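Local coordinates for protein bifunctional enzyme IspD/IspF (Campylobacter jejuni, PDB 1W55) that catalyses two steps of non-mevalonate isoprenoid precursor synthesis, transferring the cytidylyl group of CTP to methylerythritol phosphate and later cyclising the phosphorylated product with release of CMP, at residues S2-S14 / L41-S55. Numbering follows the deposited sequence.
With C (cytidine-5'-monophosphate), chain D.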
loop_
_atom_site.group_PDB
_atom_site.type_symbol
_atom_site.label_atom_id
_atom_site.label_comp_id
_atom_site.label_asym_id
_atom_site.label_seq_id
_atom_site.Cartn_x
_atom_site.Cartn_y
_atom_site.Cartn_z
ATOM N N SER A 2 -35.910 11.240 24.818
ATOM C CA SER A 2 -35.142 12.280 25.571
ATOM C C SER A 2 -33.624 12.122 25.376
ATOM O O SER A 2 -33.178 11.519 24.388
ATOM C CB SER A 2 -35.520 12.258 27.057
ATOM O OG SER A 2 -36.140 13.472 27.446
ATOM N N GLU A 3 -32.840 12.653 26.317
ATOM C CA GLU A 3 -31.393 12.736 26.138
ATOM C C GLU A 3 -30.546 11.693 26.880
ATOM O O GLU A 3 -31.009 11.011 27.802
ATOM C CB GLU A 3 -30.882 14.160 26.394
ATOM C CG GLU A 3 -30.639 14.917 25.098
ATOM C CD GLU A 3 -29.280 15.589 25.033
ATOM O OE1 GLU A 3 -29.185 16.778 25.423
ATOM O OE2 GLU A 3 -28.313 14.934 24.577
ATOM N N MET A 4 -29.293 11.602 26.439
ATOM C CA MET A 4 -28.364 10.563 26.835
ATOM C C MET A 4 -27.041 11.178 27.264
ATOM O O MET A 4 -26.544 12.115 26.629
ATOM C CB MET A 4 -28.135 9.618 25.657
ATOM C CG MET A 4 -27.415 8.322 25.999
ATOM S SD MET A 4 -27.523 7.122 24.678
ATOM C CE MET A 4 -26.779 8.019 23.286
ATOM N N SER A 5 -26.488 10.643 28.352
ATOM C CA SER A 5 -25.140 10.972 28.810
ATOM C C SER A 5 -24.212 9.781 28.557
ATOM O O SER A 5 -24.665 8.710 28.167
ATOM C CB SER A 5 -25.143 11.340 30.294
ATOM O OG SER A 5 -25.900 12.511 30.533
ATOM N N LEU A 6 -22.912 9.985 28.759
ATOM C CA LEU A 6 -21.924 8.938 28.535
ATOM C C LEU A 6 -21.057 8.754 29.779
ATOM O O LEU A 6 -20.550 9.735 30.335
ATOM C CB LEU A 6 -21.056 9.246 27.300
ATOM C CG LEU A 6 -19.873 8.305 26.996
ATOM C CD1 LEU A 6 -20.367 6.925 26.584
ATOM C CD2 LEU A 6 -18.918 8.874 25.928
ATOM N N ILE A 7 -20.926 7.501 30.226
ATOM C CA ILE A 7 -19.953 7.153 31.260
ATOM C C ILE A 7 -18.898 6.223 30.672
ATOM O O ILE A 7 -19.210 5.116 30.209
ATOM C CB ILE A 7 -20.618 6.495 32.496
ATOM C CG1 ILE A 7 -21.625 7.447 33.162
ATOM C CG2 ILE A 7 -19.544 6.041 33.497
ATOM C CD1 ILE A 7 -22.453 6.782 34.286
ATOM N N MET A 8 -17.651 6.692 30.672
ATOM C CA MET A 8 -16.517 5.872 30.257
ATOM C C MET A 8 -15.870 5.274 31.496
ATOM O O MET A 8 -15.473 5.992 32.413
ATOM C CB MET A 8 -15.496 6.698 29.458
ATOM C CG MET A 8 -16.025 7.289 28.145
ATOM S SD MET A 8 -16.649 6.066 26.954
ATOM C CE MET A 8 -15.148 5.101 26.619
ATOM N N LEU A 9 -15.766 3.955 31.528
ATOM C CA LEU A 9 -15.221 3.280 32.701
ATOM C C LEU A 9 -13.726 3.032 32.506
ATOM O O LEU A 9 -13.344 2.207 31.700
ATOM C CB LEU A 9 -15.989 1.972 32.967
ATOM C CG LEU A 9 -17.458 2.147 33.398
ATOM C CD1 LEU A 9 -18.165 0.824 33.426
ATOM C CD2 LEU A 9 -17.585 2.837 34.773
ATOM N N ALA A 10 -12.895 3.744 33.258
ATOM C CA ALA A 10 -11.455 3.764 33.009
ATOM C C ALA A 10 -10.623 3.682 34.288
ATOM O O ALA A 10 -9.431 3.995 34.268
ATOM C CB ALA A 10 -11.080 5.025 32.226
ATOM N N ALA A 11 -11.246 3.267 35.391
ATOM C CA ALA A 11 -10.541 3.142 36.668
ATOM C C ALA A 11 -10.041 1.722 36.909
ATOM O O ALA A 11 -10.264 0.826 36.101
ATOM C CB ALA A 11 -11.432 3.613 37.828
ATOM N N GLY A 12 -9.355 1.531 38.031
ATOM C CA GLY A 12 -8.794 0.241 38.392
ATOM C C GLY A 12 -7.491 -0.067 37.674
ATOM O O GLY A 12 -7.172 0.528 36.635
ATOM N N ASN A 13 -6.739 -1.006 38.234
ATOM C CA ASN A 13 -5.460 -1.384 37.667
ATOM C C ASN A 13 -5.337 -2.891 37.596
ATOM O O ASN A 13 -4.976 -3.546 38.577
ATOM C CB ASN A 13 -4.295 -0.766 38.456
ATOM C CG ASN A 13 -2.931 -1.070 37.829
ATOM O OD1 ASN A 13 -2.752 -0.980 36.605
ATOM N ND2 ASN A 13 -1.965 -1.439 38.671
ATOM N N SER A 14 -5.660 -3.431 36.425
ATOM C CA SER A 14 -5.586 -4.864 36.196
ATOM C C SER A 14 -4.145 -5.260 35.913
ATOM O O SER A 14 -3.437 -4.574 35.162
ATOM C CB SER A 14 -6.489 -5.269 35.025
ATOM O OG SER A 14 -7.427 -6.266 35.410
ATOM N N LEU A 41 -16.133 7.600 21.057
ATOM C CA LEU A 41 -17.544 7.495 21.427
ATOM C C LEU A 41 -18.225 8.864 21.479
ATOM O O LEU A 41 -19.360 9.013 21.040
ATOM C CB LEU A 41 -17.676 6.789 22.781
ATOM C CG LEU A 41 -18.471 5.488 22.837
ATOM C CD1 LEU A 41 -18.405 4.709 21.527
ATOM C CD2 LEU A 41 -17.974 4.636 23.974
ATOM N N SER A 42 -17.514 9.855 22.005
ATOM C CA SER A 42 -18.021 11.214 22.105
ATOM C C SER A 42 -18.387 11.802 20.734
ATOM O O SER A 42 -19.332 12.587 20.632
ATOM C CB SER A 42 -17.009 12.108 22.820
ATOM O OG SER A 42 -17.341 13.480 22.661
ATOM N N SER A 43 -17.648 11.406 19.696
ATOM C CA SER A 43 -17.892 11.871 18.332
ATOM C C SER A 43 -19.186 11.329 17.698
ATOM O O SER A 43 -19.607 11.820 16.648
ATOM C CB SER A 43 -16.691 11.544 17.434
ATOM O OG SER A 43 -16.732 10.201 16.976
ATOM N N PHE A 44 -19.815 10.334 18.332
ATOM C CA PHE A 44 -21.001 9.684 17.762
ATOM C C PHE A 44 -22.307 10.416 18.070
ATOM O O PHE A 44 -23.307 10.210 17.381
ATOM C CB PHE A 44 -21.128 8.220 18.225
ATOM C CG PHE A 44 -20.019 7.317 17.751
ATOM C CD1 PHE A 44 -19.805 6.094 18.372
ATOM C CD2 PHE A 44 -19.180 7.690 16.693
ATOM C CE1 PHE A 44 -18.772 5.248 17.958
ATOM C CE2 PHE A 44 -18.155 6.853 16.258
ATOM C CZ PHE A 44 -17.944 5.632 16.895
ATOM N N TYR A 45 -22.298 11.261 19.098
ATOM C CA TYR A 45 -23.541 11.757 19.681
ATOM C C TYR A 45 -23.285 12.972 20.562
ATOM O O TYR A 45 -22.250 13.042 21.220
ATOM C CB TYR A 45 -24.197 10.641 20.498
ATOM C CG TYR A 45 -25.592 10.936 21.012
ATOM C CD1 TYR A 45 -26.721 10.682 20.231
ATOM C CD2 TYR A 45 -25.783 11.456 22.290
ATOM C CE1 TYR A 45 -28.005 10.955 20.715
ATOM C CE2 TYR A 45 -27.053 11.730 22.775
ATOM C CZ TYR A 45 -28.154 11.479 21.989
ATOM O OH TYR A 45 -29.403 11.759 22.494
ATOM N N PRO A 46 -24.212 13.932 20.579
ATOM C CA PRO A 46 -24.079 15.098 21.464
ATOM C C PRO A 46 -24.531 14.789 22.895
ATOM O O PRO A 46 -25.587 15.269 23.328
ATOM C CB PRO A 46 -24.985 16.147 20.800
ATOM C CG PRO A 46 -26.037 15.356 20.098
ATOM C CD PRO A 46 -25.425 14.016 19.742
ATOM N N PHE A 47 -23.728 14.002 23.620
ATOM C CA PHE A 47 -24.052 13.624 24.996
ATOM C C PHE A 47 -24.205 14.849 25.882
ATOM O O PHE A 47 -23.447 15.813 25.752
ATOM C CB PHE A 47 -22.982 12.701 25.582
ATOM C CG PHE A 47 -22.862 11.384 24.874
ATOM C CD1 PHE A 47 -21.828 11.163 23.959
ATOM C CD2 PHE A 47 -23.769 10.356 25.128
ATOM C CE1 PHE A 47 -21.701 9.939 23.300
ATOM C CE2 PHE A 47 -23.653 9.130 24.482
ATOM C CZ PHE A 47 -22.616 8.914 23.567
ATOM N N LYS A 48 -25.186 14.786 26.782
ATOM C CA LYS A 48 -25.475 15.849 27.741
ATOM C C LYS A 48 -24.318 16.070 28.704
ATOM O O LYS A 48 -24.021 17.200 29.114
ATOM C CB LYS A 48 -26.738 15.505 28.535
ATOM C CG LYS A 48 -27.455 16.718 29.091
ATOM C CD LYS A 48 -28.201 16.378 30.364
ATOM C CE LYS A 48 -28.940 17.587 30.922
ATOM N NZ LYS A 48 -30.180 17.141 31.620
ATOM N N LYS A 49 -23.672 14.970 29.064
ATOM C CA LYS A 49 -22.554 14.978 29.983
ATOM C C LYS A 49 -21.677 13.786 29.621
ATOM O O LYS A 49 -22.178 12.756 29.149
ATOM C CB LYS A 49 -23.072 14.855 31.417
ATOM C CG LYS A 49 -22.092 15.304 32.483
ATOM C CD LYS A 49 -22.617 15.015 33.876
ATOM C CE LYS A 49 -23.365 16.216 34.445
ATOM N NZ LYS A 49 -22.903 16.569 35.817
ATOM N N ILE A 50 -20.369 13.941 29.809
ATOM C CA ILE A 50 -19.428 12.837 29.652
ATOM C C ILE A 50 -18.627 12.650 30.940
ATOM O O ILE A 50 -17.930 13.559 31.397
ATOM C CB ILE A 50 -18.510 13.039 28.414
ATOM C CG1 ILE A 50 -19.364 13.175 27.153
ATOM C CG2 ILE A 50 -17.560 11.861 28.260
ATOM C CD1 ILE A 50 -18.676 13.857 25.983
ATOM N N VAL A 51 -18.755 11.467 31.529
ATOM C CA VAL A 51 -18.057 11.142 32.767
ATOM C C VAL A 51 -17.010 10.060 32.521
ATOM O O VAL A 51 -17.252 9.102 31.790
ATOM C CB VAL A 51 -19.052 10.722 33.889
ATOM C CG1 VAL A 51 -18.317 10.418 35.206
ATOM C CG2 VAL A 51 -20.106 11.816 34.107
ATOM N N VAL A 52 -15.837 10.238 33.107
ATOM C CA VAL A 52 -14.786 9.226 33.057
ATOM C C VAL A 52 -14.401 8.840 34.483
ATOM O O VAL A 52 -14.017 9.693 35.278
ATOM C CB VAL A 52 -13.521 9.733 32.316
ATOM C CG1 VAL A 52 -12.455 8.634 32.235
ATOM C CG2 VAL A 52 -13.863 10.258 30.923
ATOM N N THR A 53 -14.501 7.555 34.806
ATOM C CA THR A 53 -14.024 7.094 36.104
ATOM C C THR A 53 -12.529 6.848 36.001
ATOM O O THR A 53 -12.044 6.364 34.979
ATOM C CB THR A 53 -14.750 5.818 36.567
ATOM O OG1 THR A 53 -14.375 4.726 35.720
ATOM C CG2 THR A 53 -16.259 5.941 36.393
ATOM N N SER A 54 -11.804 7.175 37.066
ATOM C CA SER A 54 -10.361 7.228 36.993
ATOM C C SER A 54 -9.694 6.912 38.334
ATOM O O SER A 54 -10.237 7.221 39.387
ATOM C CB SER A 54 -9.927 8.616 36.496
ATOM O OG SER A 54 -8.517 8.669 36.325
ATOM N N SER A 55 -8.517 6.291 38.264
ATOM C CA SER A 55 -7.642 6.078 39.421
ATOM C C SER A 55 -6.479 7.063 39.396
ATOM O O SER A 55 -5.594 6.999 40.254
ATOM C CB SER A 55 -7.070 4.659 39.415
ATOM O OG SER A 55 -8.075 3.714 39.703
HETATM O OP3 C D . -12.988 -6.103 32.348
HETATM P P C D . -13.112 -5.474 33.715
HETATM O OP1 C D . -11.848 -5.594 34.528
HETATM O OP2 C D . -14.394 -5.800 34.446
HETATM O "O5'" C D . -13.153 -3.889 33.427
HETATM C "C5'" C D . -14.166 -3.294 32.629
HETATM C "C4'" C D . -14.011 -1.773 32.638
HETATM O "O4'" C D . -14.353 -1.219 33.915
HETATM C "C3'" C D . -12.595 -1.325 32.334
HETATM O "O3'" C D . -12.687 -0.288 31.375
HETATM C "C2'" C D . -12.057 -0.787 33.642
HETATM O "O2'" C D . -11.134 0.282 33.467
HETATM C "C1'" C D . -13.321 -0.336 34.355
HETATM N N1 C D . -13.166 -0.440 35.805
HETATM C C2 C D . -13.457 0.687 36.591
HETATM O O2 C D . -13.848 1.757 36.049
HETATM N N3 C D . -13.313 0.595 37.928
HETATM C C4 C D . -12.878 -0.553 38.516
HETATM N N4 C D . -12.732 -0.614 39.866
HETATM C C5 C D . -12.583 -1.674 37.748
HETATM C C6 C D . -12.739 -1.590 36.370
HETATM O O HOH W 1 -31.386 10.099 21.803
HETATM O O HOH W 2 -7.426 5.309 35.790
#
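Leu41, near the end of helix 33-42, sets its CD2 3.6 Å from Met8 SD and its CB against Leu6 CD2. After the type I turn Ser42-Tyr45, the Tyr45 ring is sandwiched: Pro46 CD lies toward the rim of one face, while Met4 CE sits over the centre of the other, 3.6 Å from the centroid. Met4 reaches it because its chain, extended through chi2, bends at chi3 (58°). The same methyl touches Phe47 CE2 at 3.5 Å, and the Phe47 ring in turn takes Leu6 CB over one face in a second CH-pi contact. Lys48 N hydrogen-bonds to Met4 O just ahead of strand 50-54, and the parallel pairing with strand 4-9 continues from it through Lys49 O, Leu6, Val51 and Met8 to Thr53 N. At the C-terminal ends of the two strands lies a nucleotide site. Thr53 OG1 accepts from Ala10 N (3.0 Å) and donates to O2 of the cytosine (3.0 Å), which also receives Ala11 N; the ribose hydroxyls O3' and O2' give bonds to Leu9 O and Ala11 O. Ser55 OG finally holds Gly12 N at 3.0 Å. As in other GT-A-like nucleotidyltransferases, parallel strands of a mixed sheet thus present their C-terminal ends to the nucleotide. Strand 91-96 flanks strand 4-9 and strand 68-71 flanks 50-54; helix 76-84 packs on Ile7 and Val51, helix 104-111 on Met4 and Phe47.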